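Local coordinates for protein MmeI (Methylophilus methylotrophus, PDB 5HR4) that acts as a restriction-modification enzyme on DNA and probably methylates adenine at N6 with S-adenosyl-L-methionine as methyl donor, at residues E187-R192 with P267-D272; L193-F198 with G259-E264; F786-S791 with N818-I823; H794-R799 with A893-T898. All blocks are in the same frame, centred on the assembly; numbering follows the deposited sequence.

Contact 1: E187-R192 with P267-D272; sequences ELYLVR and PPAQFD
Tyr189 reaches out from helix 183-200 to the loop 267-272, where Ala269 and Phe271 receive its far end. Its CG stands anti to the backbone N (chi1 -158°), which, with CB already pointing to the loop, carries the ring out to 267-272. The phenol oxygen leads: Tyr189 OH lies 3.6 Å from Phe271 CE1, at the edge of the phenyl ring and in its plane. The contact is van der Waals packing of the phenol end against the phenyl edge. Tyr189 and Phe271 approach from opposite directions, and Tyr189 CE1 comes to 4.1 Å from Phe271 CZ.

Phe271 gets there through a different torsion, with CG beside its own backbone N and opposite the carbonyl carbon (chi1 -73°); this brings the ring to the tyrosine although the CB direction does not point at it. Between helix 259-262 and helix 273-283 the chain has no regular structure, and here it lies against an all-helical part of the fold that includes the helicase spacer region. Ala269 suits a place close to the tyrosine because a methyl group takes little room: its CB sits 4.1 Å from Tyr189 CZ. The tyrosine ring also makes edge-to-face contacts with Phe233 and Tyr181, while Phe271 rests on Leu225 and Ala226 of helix 225-235. At the loop's end Asp272 is the N-cap of helix 273-283, its OD1 accepting a bond from Met275 N.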
loop_
_atom_site.group_PDB
_atom_site.type_symbol
_atom_site.label_atom_id
_atom_site.label_comp_id
_atom_site.label_asym_id
_atom_site.label_seq_id
_atom_site.Cartn_x
_atom_site.Cartn_y
_atom_site.Cartn_z
ATOM N N GLU A 187 -15.640 8.616 20.405
ATOM C CA GLU A 187 -14.241 8.755 20.025
ATOM C C GLU A 187 -13.453 9.544 21.059
ATOM O O GLU A 187 -12.322 9.174 21.405
ATOM C CB GLU A 187 -14.123 9.438 18.662
ATOM C CG GLU A 187 -15.153 9.045 17.615
ATOM C CD GLU A 187 -15.211 7.548 17.318
ATOM O OE1 GLU A 187 -16.129 7.121 16.567
ATOM O OE2 GLU A 187 -14.354 6.796 17.839
ATOM N N LEU A 188 -14.018 10.650 21.552
ATOM C CA LEU A 188 -13.284 11.470 22.507
ATOM C C LEU A 188 -13.358 10.902 23.919
ATOM O O LEU A 188 -12.405 11.062 24.694
ATOM C CB LEU A 188 -13.802 12.903 22.461
ATOM C CG LEU A 188 -13.396 14.001 23.456
ATOM C CD1 LEU A 188 -11.900 14.109 23.656
ATOM C CD2 LEU A 188 -13.927 15.298 22.924
ATOM N N TYR A 189 -14.458 10.236 24.275
ATOM C CA TYR A 189 -14.496 9.526 25.552
ATOM C C TYR A 189 -13.320 8.570 25.659
ATOM O O TYR A 189 -12.597 8.555 26.661
ATOM C CB TYR A 189 -15.810 8.763 25.689
ATOM C CG TYR A 189 -16.226 8.421 27.106
ATOM C CD1 TYR A 189 -15.767 7.269 27.725
ATOM C CD2 TYR A 189 -17.115 9.235 27.807
ATOM C CE1 TYR A 189 -16.152 6.940 29.013
ATOM C CE2 TYR A 189 -17.500 8.919 29.093
ATOM C CZ TYR A 189 -17.016 7.773 29.701
ATOM O OH TYR A 189 -17.412 7.446 30.993
ATOM N N LEU A 190 -13.079 7.799 24.599
ATOM C CA LEU A 190 -12.114 6.708 24.679
ATOM C C LEU A 190 -10.690 7.249 24.690
ATOM O O LEU A 190 -9.863 6.869 25.530
ATOM C CB LEU A 190 -12.331 5.756 23.507
ATOM C CG LEU A 190 -11.752 4.358 23.719
ATOM C CD1 LEU A 190 -12.721 3.462 24.509
ATOM C CD2 LEU A 190 -11.368 3.741 22.386
ATOM N N VAL A 191 -10.400 8.166 23.775
ATOM C CA VAL A 191 -9.108 8.834 23.760
ATOM C C VAL A 191 -8.836 9.565 25.084
ATOM O O VAL A 191 -7.689 9.636 25.536
ATOM C CB VAL A 191 -9.073 9.761 22.531
ATOM C CG1 VAL A 191 -8.947 11.231 22.925
ATOM C CG2 VAL A 191 -8.007 9.308 21.523
ATOM N N ARG A 192 -9.868 10.085 25.749
ATOM C CA ARG A 192 -9.665 10.590 27.105
ATOM C C ARG A 192 -9.240 9.475 28.062
ATOM O O ARG A 192 -8.251 9.621 28.791
ATOM C CB ARG A 192 -10.923 11.285 27.611
ATOM C CG ARG A 192 -11.115 12.689 27.048
ATOM C CD ARG A 192 -12.550 13.150 27.259
ATOM N NE ARG A 192 -12.729 14.548 26.898
ATOM C CZ ARG A 192 -13.668 15.332 27.417
ATOM N NH1 ARG A 192 -14.504 14.847 28.327
ATOM N NH2 ARG A 192 -13.756 16.605 27.046
ATOM N N PRO A 267 -21.859 13.816 27.159
ATOM C CA PRO A 267 -22.922 13.049 27.795
ATOM C C PRO A 267 -22.321 11.924 28.610
ATOM O O PRO A 267 -21.283 11.364 28.223
ATOM C CB PRO A 267 -23.737 12.508 26.608
ATOM C CG PRO A 267 -22.833 12.598 25.436
ATOM C CD PRO A 267 -21.938 13.767 25.689
ATOM N N PRO A 268 -22.907 11.600 29.760
ATOM C CA PRO A 268 -22.418 10.456 30.540
ATOM C C PRO A 268 -22.808 9.138 29.888
ATOM O O PRO A 268 -23.872 9.011 29.274
ATOM C CB PRO A 268 -23.102 10.630 31.897
ATOM C CG PRO A 268 -24.403 11.348 31.551
ATOM C CD PRO A 268 -24.126 12.205 30.336
ATOM N N ALA A 269 -21.922 8.156 30.013
ATOM C CA ALA A 269 -22.109 6.839 29.423
ATOM C C ALA A 269 -22.784 5.929 30.450
ATOM O O ALA A 269 -23.397 6.405 31.411
ATOM C CB ALA A 269 -20.758 6.267 28.964
ATOM N N GLN A 270 -22.672 4.613 30.256
ATOM C CA GLN A 270 -23.192 3.646 31.213
ATOM C C GLN A 270 -22.381 2.367 31.105
ATOM O O GLN A 270 -22.101 1.898 29.997
ATOM C CB GLN A 270 -24.681 3.358 30.988
ATOM C CG GLN A 270 -25.280 2.414 32.024
ATOM C CD GLN A 270 -25.277 2.980 33.444
ATOM O OE1 GLN A 270 -24.468 3.838 33.795
ATOM N NE2 GLN A 270 -26.198 2.502 34.266
ATOM N N PHE A 271 -21.991 1.823 32.252
ATOM C CA PHE A 271 -21.130 0.657 32.326
ATOM C C PHE A 271 -21.873 -0.477 33.029
ATOM O O PHE A 271 -22.884 -0.265 33.702
ATOM C CB PHE A 271 -19.811 0.975 33.073
ATOM C CG PHE A 271 -18.833 1.827 32.292
ATOM C CD1 PHE A 271 -18.935 3.207 32.289
ATOM C CD2 PHE A 271 -17.770 1.247 31.612
ATOM C CE1 PHE A 271 -18.018 3.994 31.584
ATOM C CE2 PHE A 271 -16.846 2.031 30.903
ATOM C CZ PHE A 271 -16.981 3.403 30.889
ATOM N N ASP A 272 -21.369 -1.699 32.860
ATOM C CA ASP A 272 -21.789 -2.784 33.737
ATOM C C ASP A 272 -20.560 -3.469 34.331
ATOM O O ASP A 272 -19.442 -2.939 34.248
ATOM C CB ASP A 272 -22.681 -3.775 32.984
ATOM C CG ASP A 272 -21.952 -4.473 31.843
ATOM O OD1 ASP A 272 -20.834 -4.037 31.480
ATOM O OD2 ASP A 272 -22.507 -5.463 31.303
#

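Contact 2: L193-F198 with G259-E264; sequences LLFCLF and GKLFEE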
loop_
_atom_site.group_PDB
_atom_site.type_symbol
_atom_site.label_atom_id
_atom_site.label_comp_id
_atom_site.label_asym_id
_atom_site.label_seq_id
_atom_site.Cartn_x
_atom_site.Cartn_y
_atom_site.Cartn_z
ATOM N N LEU A 193 -9.980 8.358 28.085
ATOM C CA LEU A 193 -9.567 7.217 28.903
ATOM C C LEU A 193 -8.132 6.811 28.611
ATOM O O LEU A 193 -7.376 6.440 29.519
ATOM C CB LEU A 193 -10.487 6.030 28.655
ATOM C CG LEU A 193 -11.920 6.332 29.043
ATOM C CD1 LEU A 193 -12.799 5.262 28.423
ATOM C CD2 LEU A 193 -12.033 6.326 30.541
ATOM N N LEU A 194 -7.747 6.844 27.340
ATOM C CA LEU A 194 -6.393 6.460 26.984
ATOM C C LEU A 194 -5.387 7.351 27.688
ATOM O O LEU A 194 -4.381 6.872 28.227
ATOM C CB LEU A 194 -6.224 6.547 25.476
ATOM C CG LEU A 194 -4.861 6.124 24.973
ATOM C CD1 LEU A 194 -4.601 4.676 25.355
ATOM C CD2 LEU A 194 -4.832 6.328 23.471
ATOM N N PHE A 195 -5.652 8.652 27.705
ATOM C CA PHE A 195 -4.758 9.564 28.406
ATOM C C PHE A 195 -4.723 9.239 29.889
ATOM O O PHE A 195 -3.660 9.262 30.512
ATOM C CB PHE A 195 -5.192 11.007 28.174
ATOM C CG PHE A 195 -4.437 12.003 28.997
ATOM C CD1 PHE A 195 -4.817 12.277 30.297
ATOM C CD2 PHE A 195 -3.359 12.678 28.462
ATOM C CE1 PHE A 195 -4.134 13.180 31.054
ATOM C CE2 PHE A 195 -2.666 13.597 29.215
ATOM C CZ PHE A 195 -3.053 13.852 30.516
ATOM N N CYS A 196 -5.867 8.922 30.476
ATOM C CA CYS A 196 -5.850 8.576 31.891
ATOM C C CYS A 196 -5.033 7.309 32.137
ATOM O O CYS A 196 -4.296 7.230 33.128
ATOM C CB CYS A 196 -7.277 8.438 32.419
ATOM S SG CYS A 196 -8.129 10.029 32.544
ATOM N N LEU A 197 -5.136 6.310 31.249
ATOM C CA LEU A 197 -4.376 5.084 31.472
ATOM C C LEU A 197 -2.882 5.361 31.412
ATOM O O LEU A 197 -2.118 4.874 32.249
ATOM C CB LEU A 197 -4.775 4.011 30.462
ATOM C CG LEU A 197 -6.206 3.515 30.643
ATOM C CD1 LEU A 197 -6.629 2.734 29.439
ATOM C CD2 LEU A 197 -6.316 2.668 31.891
ATOM N N PHE A 198 -2.456 6.186 30.459
ATOM C CA PHE A 198 -1.054 6.577 30.389
ATOM C C PHE A 198 -0.646 7.416 31.600
ATOM O O PHE A 198 0.480 7.288 32.107
ATOM C CB PHE A 198 -0.809 7.338 29.087
ATOM C CG PHE A 198 0.557 7.948 28.985
ATOM C CD1 PHE A 198 1.643 7.180 28.577
ATOM C CD2 PHE A 198 0.764 9.290 29.299
ATOM C CE1 PHE A 198 2.920 7.741 28.458
ATOM C CE2 PHE A 198 2.022 9.859 29.187
ATOM C CZ PHE A 198 3.112 9.080 28.767
ATOM N N GLY A 259 -6.395 21.841 27.850
ATOM C CA GLY A 259 -6.135 21.487 26.469
ATOM C C GLY A 259 -7.407 21.141 25.718
ATOM O O GLY A 259 -8.404 20.785 26.349
ATOM N N LYS A 260 -7.391 21.228 24.378
ATOM C CA LYS A 260 -8.508 20.772 23.542
ATOM C C LYS A 260 -9.038 19.391 23.935
ATOM O O LYS A 260 -10.151 19.022 23.550
ATOM C CB LYS A 260 -8.059 20.755 22.074
ATOM C CG LYS A 260 -9.184 20.699 21.041
ATOM C CD LYS A 260 -8.604 20.435 19.653
ATOM C CE LYS A 260 -9.686 19.992 18.678
ATOM N NZ LYS A 260 -9.132 19.574 17.358
ATOM N N LEU A 261 -8.272 18.624 24.698
ATOM C CA LEU A 261 -8.658 17.262 25.036
ATOM C C LEU A 261 -9.739 17.218 26.093
ATOM O O LEU A 261 -10.525 16.272 26.098
ATOM C CB LEU A 261 -7.434 16.464 25.507
ATOM C CG LEU A 261 -7.589 15.059 26.117
ATOM C CD1 LEU A 261 -8.258 14.095 25.155
ATOM C CD2 LEU A 261 -6.241 14.504 26.557
ATOM N N PHE A 262 -9.829 18.207 26.984
ATOM C CA PHE A 262 -10.778 18.099 28.092
ATOM C C PHE A 262 -11.821 19.218 28.126
ATOM O O PHE A 262 -12.605 19.307 29.095
ATOM C CB PHE A 262 -10.016 18.010 29.420
ATOM C CG PHE A 262 -9.450 16.648 29.671
ATOM C CD1 PHE A 262 -10.266 15.627 30.134
ATOM C CD2 PHE A 262 -8.120 16.362 29.378
ATOM C CE1 PHE A 262 -9.758 14.337 30.336
ATOM C CE2 PHE A 262 -7.609 15.076 29.572
ATOM C CZ PHE A 262 -8.435 14.060 30.050
ATOM N N GLU A 263 -11.883 20.045 27.077
ATOM C CA GLU A 263 -12.686 21.254 27.147
ATOM C C GLU A 263 -14.163 20.975 26.944
ATOM O O GLU A 263 -15.001 21.696 27.498
ATOM C CB GLU A 263 -12.188 22.265 26.121
ATOM C CG GLU A 263 -12.538 21.982 24.690
ATOM C CD GLU A 263 -12.021 23.094 23.788
ATOM O OE1 GLU A 263 -11.532 24.103 24.350
ATOM O OE2 GLU A 263 -12.090 22.967 22.539
ATOM N N GLU A 264 -14.511 19.925 26.177
ATOM C CA GLU A 264 -15.907 19.743 25.820
ATOM C C GLU A 264 -16.616 18.872 26.846
ATOM O O GLU A 264 -16.161 17.763 27.128
ATOM C CB GLU A 264 -16.042 19.112 24.450
ATOM C CG GLU A 264 -17.479 18.916 24.049
ATOM C CD GLU A 264 -17.632 18.187 22.731
ATOM O OE1 GLU A 264 -16.598 17.737 22.189
ATOM O OE2 GLU A 264 -18.785 18.062 22.239
#
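The Phe195 ring receives Leu261 and Phe262 together, two consecutive residues of the short, weakly bonded helix 259-262. The two aromatic rings form an offset edge-to-face pair: Phe262 turns its edge to one face of Phe195, the centroids lie 5.7 Å apart and the planes meet at 74°. At the touching point Phe262 CE2 is 4.0 Å from Phe195 CD1. Such a pairing puts slightly positive ring hydrogens against the electron-rich face, and it suits phenylalanines in an apolar interior. Leu261 adds a single methyl, CD2, which approaches the Phe195 ring obliquely and lies 3.9 Å from Phe195 CD2. A trans chi1 of 171° extends the leucine branch to the ring.

Both segments belong to the helicase spacer region, where the long helix 183-200 is met by helix 259-262 much later in the chain; the stretch linking them contains helices but no strand. Leu261 also touches Leu188 and Val191 of the long helix, and its carbonyl oxygen accepts a bond from Arg192 NE.

Away from the Phe195 ring the segment turns more open, with Lys260 and Glu263 exposed. Both are long and charged, as befits solvent-facing positions, and make no contact with 193-198. Glu264 is only partly exposed: its OE1 bonds to His184 NE2, and its carbonyl oxygen accepts from Arg192 NH2.

Contact 3: F786-S791 with N818-I823; sequences FGLLSS and NTFPWI
Leu788, in the last turn of helix 783-790, faces Trp822 in the irregular segment 818-823, extended from Phe820 onward, with their CA atoms 9.0 Å apart, a gap bridged by side chains alone. The leucine carries the contact with both methyls. Its CG is swung opposite N (chi1 -165°), which directs the branch over the indole. CD1 of Leu788 lies 3.6 Å from the centroid of the six-membered ring of Trp822, only 16° off the ring normal, a CH-pi contact; Leu788 CD2 covers the same indole nearer the five-membered ring, 3.7 Å from Trp822 CD2. Phe820, two residues earlier, offers its edge instead: Phe820 CE2 is 3.8 Å from Leu788 CG. A branched leucine suits this position because two methyls can spread over a wide indole while a phenyl edge closes in beside them.

Just past the helix, Ser791 OG donates to Leu788 O at 2.7 Å and also accepts from His794 N, capping helix 792-801 and tying it to the end of the preceding helix. Both segments lie in the target recognition region, and the nearest atom of the contact is about 6 Å from the bound DNA. With only hydrocarbon and aromatic surface meeting across the contact, its cohesion probably rests on close fit, dispersion and the exclusion of water.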
loop_
_atom_site.group_PDB
_atom_site.type_symbol
_atom_site.label_atom_id
_atom_site.label_comp_id
_atom_site.label_asym_id
_atom_site.label_seq_id
_atom_site.Cartn_x
_atom_site.Cartn_y
_atom_site.Cartn_z
ATOM N N PHE A 786 7.239 -17.638 -31.594
ATOM C CA PHE A 786 7.530 -18.349 -30.353
ATOM C C PHE A 786 8.973 -18.128 -29.910
ATOM O O PHE A 786 9.268 -18.127 -28.707
ATOM C CB PHE A 786 7.269 -19.848 -30.514
ATOM C CG PHE A 786 7.761 -20.658 -29.357
ATOM C CD1 PHE A 786 6.960 -20.852 -28.248
ATOM C CD2 PHE A 786 9.047 -21.175 -29.348
ATOM C CE1 PHE A 786 7.410 -21.582 -27.162
ATOM C CE2 PHE A 786 9.511 -21.898 -28.260
ATOM C CZ PHE A 786 8.686 -22.100 -27.164
ATOM N N GLY A 787 9.893 -17.990 -30.860
ATOM C CA GLY A 787 11.245 -17.639 -30.489
ATOM C C GLY A 787 11.299 -16.247 -29.906
ATOM O O GLY A 787 11.948 -16.015 -28.882
ATOM N N LEU A 788 10.581 -15.314 -30.526
ATOM C CA LEU A 788 10.661 -13.925 -30.104
ATOM C C LEU A 788 10.155 -13.756 -28.679
ATOM O O LEU A 788 10.810 -13.117 -27.850
ATOM C CB LEU A 788 9.879 -13.046 -31.072
ATOM C CG LEU A 788 10.200 -11.569 -30.910
ATOM C CD1 LEU A 788 11.695 -11.338 -31.107
ATOM C CD2 LEU A 788 9.380 -10.772 -31.905
ATOM N N LEU A 789 8.998 -14.343 -28.366
ATOM C CA LEU A 789 8.436 -14.231 -27.022
ATOM C C LEU A 789 9.164 -15.093 -26.003
ATOM O O LEU A 789 8.956 -14.915 -24.801
ATOM C CB LEU A 789 6.961 -14.618 -27.033
ATOM C CG LEU A 789 6.123 -13.984 -28.127
ATOM C CD1 LEU A 789 4.672 -14.327 -27.883
ATOM C CD2 LEU A 789 6.342 -12.476 -28.164
ATOM N N SER A 790 9.980 -16.038 -26.448
ATOM C CA SER A 790 10.824 -16.773 -25.523
ATOM C C SER A 790 12.082 -15.998 -25.151
ATOM O O SER A 790 12.712 -16.312 -24.134
ATOM C CB SER A 790 11.204 -18.126 -26.131
ATOM N N SER A 791 12.437 -14.983 -25.933
ATOM C CA SER A 791 13.738 -14.347 -25.821
ATOM C C SER A 791 13.884 -13.577 -24.514
ATOM O O SER A 791 12.922 -13.015 -23.986
ATOM C CB SER A 791 13.957 -13.394 -26.996
ATOM O OG SER A 791 13.162 -12.230 -26.852
ATOM N N ASN A 818 2.348 -4.972 -27.601
ATOM C CA ASN A 818 2.038 -3.935 -28.583
ATOM C C ASN A 818 3.050 -2.801 -28.585
ATOM O O ASN A 818 3.123 -2.049 -29.564
ATOM C CB ASN A 818 0.642 -3.354 -28.342
ATOM C CG ASN A 818 -0.451 -4.303 -28.733
ATOM O OD1 ASN A 818 -0.219 -5.264 -29.465
ATOM N ND2 ASN A 818 -1.655 -4.042 -28.253
ATOM N N THR A 819 3.812 -2.640 -27.515
ATOM C CA THR A 819 4.834 -1.610 -27.460
ATOM C C THR A 819 6.229 -2.186 -27.624
ATOM O O THR A 819 7.215 -1.461 -27.452
ATOM C CB THR A 819 4.732 -0.842 -26.147
ATOM O OG1 THR A 819 4.939 -1.750 -25.057
ATOM C CG2 THR A 819 3.355 -0.241 -26.018
ATOM N N PHE A 820 6.325 -3.465 -27.963
ATOM C CA PHE A 820 7.585 -4.194 -28.031
ATOM C C PHE A 820 8.341 -3.842 -29.308
ATOM O O PHE A 820 7.889 -4.188 -30.405
ATOM C CB PHE A 820 7.333 -5.702 -27.955
ATOM C CG PHE A 820 8.584 -6.522 -28.016
ATOM C CD1 PHE A 820 9.616 -6.303 -27.120
ATOM C CD2 PHE A 820 8.731 -7.512 -28.964
ATOM C CE1 PHE A 820 10.768 -7.050 -27.179
ATOM C CE2 PHE A 820 9.884 -8.264 -29.026
ATOM C CZ PHE A 820 10.902 -8.032 -28.133
ATOM N N PRO A 821 9.496 -3.176 -29.212
ATOM C CA PRO A 821 10.214 -2.776 -30.426
ATOM C C PRO A 821 10.959 -3.979 -30.985
ATOM O O PRO A 821 11.579 -4.740 -30.237
ATOM C CB PRO A 821 11.170 -1.696 -29.921
ATOM C CG PRO A 821 11.526 -2.183 -28.546
ATOM C CD PRO A 821 10.291 -2.901 -28.004
ATOM N N TRP A 822 10.866 -4.172 -32.302
ATOM C CA TRP A 822 11.383 -5.390 -32.930
ATOM C C TRP A 822 11.677 -5.103 -34.390
ATOM O O TRP A 822 10.765 -4.756 -35.144
ATOM C CB TRP A 822 10.374 -6.541 -32.802
ATOM C CG TRP A 822 10.619 -7.715 -33.753
ATOM C CD1 TRP A 822 9.784 -8.159 -34.753
ATOM C CD2 TRP A 822 11.766 -8.583 -33.782
ATOM N NE1 TRP A 822 10.341 -9.247 -35.388
ATOM C CE2 TRP A 822 11.556 -9.524 -34.814
ATOM C CE3 TRP A 822 12.946 -8.653 -33.036
ATOM C CZ2 TRP A 822 12.488 -10.516 -35.118
ATOM C CZ3 TRP A 822 13.863 -9.647 -33.336
ATOM C CH2 TRP A 822 13.630 -10.563 -34.369
ATOM N N ILE A 823 12.938 -5.257 -34.791
ATOM C CA ILE A 823 13.313 -5.075 -36.186
ATOM C C ILE A 823 13.024 -6.354 -36.960
ATOM O O ILE A 823 13.270 -7.457 -36.465
ATOM C CB ILE A 823 14.796 -4.704 -36.297
#

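Contact 4: H794-R799 with A893-T898; sequences HNCWMR and AFLFET
Trp797 and Leu895 meet through different first torsions: the tryptophan's extended chi1 of -173° carries the indole out toward helix 888-903, while in the leucine chi1 -68° carries CD1 alongside, 4.1 Å from Trp797 CE3 and 4.3 Å from the small thiol of Cys796, at SG. Leu895 CB, set by the backbone to point at the other helix, lies 3.7 Å from Trp797 CE3, approaching obliquely. The outer corner of the indole goes further, to Phe896: Trp797 CZ3 stands over one face of the phenyl ring, off-centre toward its rim, 3.7 Å from Phe896 CE1. The ring planes are inclined at 44°, neither a stack nor an edge-to-face pair.

Tryptophan suits the place because it spans two neighbours on the partner helix while its one polar atom is satisfied elsewhere, NE1 bonding to Thr819 OG1. Nearby, a salt bridge from Arg799 NH1 to Glu888 OE1 also links the two helices. The axes of the two segments approach to 10.5 Å and cross at -86°, and between these segments the contact centres on Trp797. It is a crossed-helix interface joining helix 792-801 of the target recognition region to helix 888-903 of the C-terminal region.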
loop_
_atom_site.group_PDB
_atom_site.type_symbol
_atom_site.label_atom_id
_atom_site.label_comp_id
_atom_site.label_asym_id
_atom_site.label_seq_id
_atom_site.Cartn_x
_atom_site.Cartn_y
_atom_site.Cartn_z
ATOM N N HIS A 794 12.487 -10.016 -24.965
ATOM C CA HIS A 794 11.067 -9.793 -24.756
ATOM C C HIS A 794 10.732 -9.831 -23.277
ATOM O O HIS A 794 10.037 -8.942 -22.771
ATOM C CB HIS A 794 10.251 -10.827 -25.526
ATOM C CG HIS A 794 8.779 -10.699 -25.307
ATOM N ND1 HIS A 794 8.072 -9.571 -25.674
ATOM C CD2 HIS A 794 7.885 -11.534 -24.727
ATOM C CE1 HIS A 794 6.803 -9.722 -25.339
ATOM N NE2 HIS A 794 6.663 -10.903 -24.763
ATOM N N ASN A 795 11.242 -10.846 -22.559
ATOM C CA ASN A 795 10.983 -10.962 -21.124
ATOM C C ASN A 795 11.566 -9.782 -20.356
ATOM O O ASN A 795 11.011 -9.354 -19.331
ATOM C CB ASN A 795 11.556 -12.265 -20.577
ATOM C CG ASN A 795 10.704 -13.469 -20.915
ATOM O OD1 ASN A 795 9.687 -13.710 -20.272
ATOM N ND2 ASN A 795 11.121 -14.245 -21.910
ATOM N N CYS A 796 12.679 -9.236 -20.824
ATOM C CA CYS A 796 13.171 -8.017 -20.201
ATOM C C CYS A 796 12.193 -6.866 -20.434
ATOM O O CYS A 796 11.952 -6.044 -19.536
ATOM C CB CYS A 796 14.562 -7.693 -20.738
ATOM S SG CYS A 796 15.094 -6.080 -20.288
ATOM N N TRP A 797 11.607 -6.805 -21.632
ATOM C CA TRP A 797 10.594 -5.796 -21.909
ATOM C C TRP A 797 9.378 -5.987 -21.008
ATOM O O TRP A 797 8.990 -5.074 -20.271
ATOM C CB TRP A 797 10.198 -5.844 -23.383
ATOM C CG TRP A 797 9.298 -4.732 -23.772
ATOM C CD1 TRP A 797 7.957 -4.809 -24.041
ATOM C CD2 TRP A 797 9.662 -3.362 -23.928
ATOM N NE1 TRP A 797 7.474 -3.573 -24.370
ATOM C CE2 TRP A 797 8.497 -2.663 -24.302
ATOM C CE3 TRP A 797 10.858 -2.660 -23.799
ATOM C CZ2 TRP A 797 8.495 -1.291 -24.536
ATOM C CZ3 TRP A 797 10.856 -1.304 -24.033
ATOM C CH2 TRP A 797 9.679 -0.631 -24.402
ATOM N N MET A 798 8.778 -7.181 -21.045
ATOM C CA MET A 798 7.681 -7.520 -20.136
ATOM C C MET A 798 7.978 -7.123 -18.687
ATOM O O MET A 798 7.106 -6.574 -18.001
ATOM C CB MET A 798 7.389 -9.019 -20.231
ATOM C CG MET A 798 6.379 -9.541 -19.220
ATOM S SD MET A 798 7.057 -9.947 -17.588
ATOM C CE MET A 798 8.286 -11.185 -17.984
ATOM N N ARG A 799 9.201 -7.398 -18.206
ATOM C CA ARG A 799 9.591 -7.094 -16.825
ATOM C C ARG A 799 9.553 -5.609 -16.526
ATOM O O ARG A 799 9.299 -5.213 -15.380
ATOM C CB ARG A 799 11.005 -7.593 -16.544
ATOM C CG ARG A 799 11.117 -8.903 -15.801
ATOM C CD ARG A 799 12.563 -9.342 -15.744
ATOM N NE ARG A 799 12.651 -10.744 -16.118
ATOM C CZ ARG A 799 13.232 -11.215 -17.217
ATOM N NH1 ARG A 799 13.828 -10.408 -18.083
ATOM N NH2 ARG A 799 13.217 -12.517 -17.437
ATOM N N ALA A 893 17.704 -0.437 -21.232
ATOM C CA ALA A 893 18.059 0.871 -21.779
ATOM C C ALA A 893 18.149 0.843 -23.301
ATOM O O ALA A 893 17.837 1.841 -23.963
ATOM C CB ALA A 893 19.376 1.341 -21.162
ATOM N N PHE A 894 18.541 -0.295 -23.873
ATOM C CA PHE A 894 18.684 -0.409 -25.321
ATOM C C PHE A 894 17.337 -0.566 -26.012
ATOM O O PHE A 894 17.098 0.036 -27.065
ATOM C CB PHE A 894 19.594 -1.590 -25.656
ATOM C CG PHE A 894 19.739 -1.848 -27.124
ATOM C CD1 PHE A 894 18.812 -2.623 -27.805
ATOM C CD2 PHE A 894 20.813 -1.332 -27.822
ATOM C CE1 PHE A 894 18.949 -2.862 -29.156
ATOM C CE2 PHE A 894 20.953 -1.566 -29.168
ATOM C CZ PHE A 894 20.026 -2.334 -29.837
ATOM N N LEU A 895 16.455 -1.395 -25.459
ATOM C CA LEU A 895 15.101 -1.470 -25.990
ATOM C C LEU A 895 14.423 -0.104 -25.984
ATOM O O LEU A 895 13.698 0.236 -26.923
ATOM C CB LEU A 895 14.292 -2.483 -25.190
ATOM C CG LEU A 895 14.802 -3.900 -25.414
ATOM C CD1 LEU A 895 14.282 -4.833 -24.338
ATOM C CD2 LEU A 895 14.412 -4.383 -26.803
ATOM N N PHE A 896 14.650 0.707 -24.946
ATOM C CA PHE A 896 13.968 2.000 -24.922
ATOM C C PHE A 896 14.533 2.973 -25.956
ATOM O O PHE A 896 13.798 3.845 -26.439
ATOM C CB PHE A 896 14.022 2.623 -23.530
ATOM C CG PHE A 896 12.848 2.265 -22.655
ATOM C CD1 PHE A 896 12.854 1.091 -21.908
ATOM C CD2 PHE A 896 11.751 3.101 -22.558
ATOM C CE1 PHE A 896 11.795 0.760 -21.087
ATOM C CE2 PHE A 896 10.691 2.770 -21.735
ATOM C CZ PHE A 896 10.717 1.600 -21.003
ATOM N N GLU A 897 15.822 2.868 -26.302
ATOM C CA GLU A 897 16.312 3.632 -27.446
ATOM C C GLU A 897 15.584 3.208 -28.718
ATOM O O GLU A 897 15.140 4.056 -29.500
ATOM C CB GLU A 897 17.827 3.474 -27.601
ATOM N N THR A 898 15.419 1.896 -28.919
ATOM C CA THR A 898 14.661 1.402 -30.066
ATOM C C THR A 898 13.199 1.832 -29.992
ATOM O O THR A 898 12.633 2.334 -30.971
ATOM C CB THR A 898 14.747 -0.119 -30.136
ATOM O OG1 THR A 898 16.074 -0.538 -29.794
ATOM C CG2 THR A 898 14.393 -0.606 -31.542
#

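In the fold
All four contacts are buried and apolar, in two clusters on opposite sides of the chain's centre. Contacts 1 and 2 share helix 183-200 and touch through Arg192, whose guanidinium reaches backbone oxygens of 259-264. Contacts 3 and 4 lie 10 Å apart between centres, alternate along the chain and use successive helices. Contact 1, the one with a partly exposed touching residue (Ala269), sets a phenol oxygen at a phenyl edge; the fully buried others use edge-to-face rings (contact 2), methyls over an indole (contact 3) and oblique rings (contact 4). Contact 4 joins two regular helices nearly at right angles, whereas contacts 1 and 3 set a helix against an irregular segment and contact 2 a helix against a weakly bonded turn.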